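Local structure of uncharacterized protein (Bacteroides uniformis, 4IYK) at residues 141-146 / 155-160. The protein is of unknown function but probably binds carbohydrate, and pairs an N-terminal domain related to transthyretin with a C-terminal domain of the E-set clan. Numbering follows the deposited sequence.
Sequences LFAFSD and LTLNGG
Leu155 lies against the end of strand 135-144, where it meets Ala143 and Phe144. Its backbone N donates to Ala143 O at 3.0 Å. A water carries the pairing one step further: it accepts from Ala143 N and donates to Leu155 O, 2.9 Å away. The loop thus takes Ala143 O directly and reaches Ala143 N only through this water. With CG anti to its carbonyl carbon (chi1 -63°), the Leu155 side chain runs beside the strand and crosses that of Phe144 at about a right angle. Leu155 CG lies 3.5 Å from Ala143 O, so the side chain packs against the carbonyl its own N binds. Leu155 CG is 3.9 Å from Phe144 CD1, and Leu155 CD2 reaches the same ring at CD1 and CE1. Ala143 CB touches Leu157 CD1 at 4.4 Å; Leu157 also packs on Ile182. Cut back to an alanine, position Leu155 would probably leave the Phe144 ring without its apolar neighbour and freer to turn. Phe144 in turn bonds through its backbone to Tyr198 of strand 196-206. The loop before strand 163-166 folds back and hydrogen-bonds to the end of the strand it has just left, in an antiparallel domain consistent with the immunoglobulin-like beta-sandwich of the E-set clan.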
loop_
_atom_site.group_PDB
_atom_site.type_symbol
_atom_site.label_atom_id
_atom_site.label_comp_id
_atom_site.label_asym_id
_atom_site.label_seq_id
_atom_site.Cartn_x
_atom_site.Cartn_y
_atom_site.Cartn_z
ATOM N N LEU A 141 1.054 -8.613 -9.455
ATOM C CA LEU A 141 2.430 -8.733 -9.022
ATOM C C LEU A 141 3.191 -7.589 -9.672
ATOM O O LEU A 141 3.524 -7.652 -10.859
ATOM C CB LEU A 141 3.040 -10.124 -9.354
ATOM C CG LEU A 141 4.501 -10.359 -8.913
ATOM C CD1 LEU A 141 4.679 -10.161 -7.387
ATOM C CD2 LEU A 141 4.983 -11.765 -9.328
ATOM N N PHE A 142 3.396 -6.497 -8.909
ATOM C CA PHE A 142 4.110 -5.335 -9.434
ATOM C C PHE A 142 5.596 -5.574 -9.407
ATOM O O PHE A 142 6.100 -6.214 -8.490
ATOM C CB PHE A 142 3.751 -4.052 -8.665
ATOM C CG PHE A 142 2.285 -3.705 -8.756
ATOM C CD1 PHE A 142 1.769 -3.078 -9.894
ATOM C CD2 PHE A 142 1.402 -4.057 -7.731
ATOM C CE1 PHE A 142 0.408 -2.743 -9.970
ATOM C CE2 PHE A 142 0.039 -3.727 -7.812
ATOM C CZ PHE A 142 -0.452 -3.092 -8.941
ATOM N N ALA A 143 6.304 -5.036 -10.402
ATOM C CA ALA A 143 7.762 -5.117 -10.485
ATOM C C ALA A 143 8.399 -3.755 -10.803
ATOM O O ALA A 143 7.875 -3.000 -11.636
ATOM C CB ALA A 143 8.165 -6.138 -11.555
ATOM N N PHE A 144 9.556 -3.451 -10.169
ATOM C CA PHE A 144 10.330 -2.236 -10.478
ATOM C C PHE A 144 11.820 -2.414 -10.125
ATOM O O PHE A 144 12.170 -3.296 -9.345
ATOM C CB PHE A 144 9.760 -0.967 -9.798
ATOM C CG PHE A 144 10.070 0.275 -10.601
ATOM C CD1 PHE A 144 9.471 0.491 -11.847
ATOM C CD2 PHE A 144 10.991 1.212 -10.135
ATOM C CE1 PHE A 144 9.757 1.643 -12.586
ATOM C CE2 PHE A 144 11.296 2.355 -10.887
ATOM C CZ PHE A 144 10.694 2.558 -12.113
ATOM N N SER A 145 12.673 -1.530 -10.647
ATOM C CA SER A 145 14.135 -1.553 -10.407
ATOM C C SER A 145 14.511 -0.968 -9.009
ATOM O O SER A 145 15.687 -0.906 -8.679
ATOM C CB SER A 145 14.885 -0.811 -11.513
ATOM O OG SER A 145 14.374 0.508 -11.614
ATOM N N ASP A 146 13.534 -0.540 -8.217
ATOM C CA ASP A 146 13.806 -0.026 -6.861
ATOM C C ASP A 146 12.628 -0.428 -5.923
ATOM O O ASP A 146 11.593 -0.951 -6.376
ATOM C CB ASP A 146 14.154 1.504 -6.832
ATOM C CG ASP A 146 13.021 2.475 -7.151
ATOM O OD1 ASP A 146 11.866 2.207 -6.749
ATOM O OD2 ASP A 146 13.280 3.480 -7.813
ATOM N N LEU A 155 6.732 -1.457 -13.921
ATOM C CA LEU A 155 7.155 -1.777 -15.273
ATOM C C LEU A 155 5.969 -2.362 -16.026
ATOM O O LEU A 155 5.076 -2.934 -15.420
ATOM C CB LEU A 155 8.328 -2.779 -15.237
ATOM C CG LEU A 155 9.607 -2.268 -14.576
ATOM C CD1 LEU A 155 10.548 -3.436 -14.247
ATOM C CD2 LEU A 155 10.299 -1.207 -15.466
ATOM N N THR A 156 5.944 -2.169 -17.338
ATOM C CA THR A 156 4.907 -2.698 -18.232
ATOM C C THR A 156 5.424 -4.069 -18.663
ATOM O O THR A 156 6.523 -4.148 -19.230
ATOM C CB THR A 156 4.715 -1.723 -19.392
ATOM O OG1 THR A 156 4.400 -0.453 -18.836
ATOM C CG2 THR A 156 3.645 -2.189 -20.386
ATOM N N LEU A 157 4.643 -5.121 -18.396
ATOM C CA LEU A 157 5.064 -6.498 -18.655
ATOM C C LEU A 157 4.228 -7.219 -19.708
ATOM O O LEU A 157 3.045 -6.933 -19.869
ATOM C CB LEU A 157 5.016 -7.297 -17.332
ATOM C CG LEU A 157 5.865 -6.760 -16.146
ATOM C CD1 LEU A 157 5.574 -7.548 -14.877
ATOM C CD2 LEU A 157 7.387 -6.771 -16.471
ATOM N N ASN A 158 4.844 -8.243 -20.342
ATOM C CA ASN A 158 4.191 -9.096 -21.332
ATOM C C ASN A 158 3.725 -10.406 -20.728
ATOM O O ASN A 158 4.383 -10.921 -19.827
ATOM C CB ASN A 158 5.159 -9.416 -22.458
ATOM C CG ASN A 158 5.804 -8.246 -23.124
ATOM O OD1 ASN A 158 5.144 -7.300 -23.546
ATOM N ND2 ASN A 158 7.105 -8.354 -23.346
ATOM N N GLY A 159 2.631 -10.968 -21.267
ATOM C CA GLY A 159 2.140 -12.272 -20.844
ATOM C C GLY A 159 0.801 -12.351 -20.155
ATOM O O GLY A 159 0.150 -13.390 -20.232
ATOM N N GLY A 160 0.437 -11.298 -19.432
ATOM C CA GLY A 160 -0.841 -11.181 -18.721
ATOM C C GLY A 160 -1.020 -11.944 -17.421
ATOM O O GLY A 160 -2.018 -11.730 -16.727
HETATM O O HOH W 1 4.820 -4.265 -12.854
#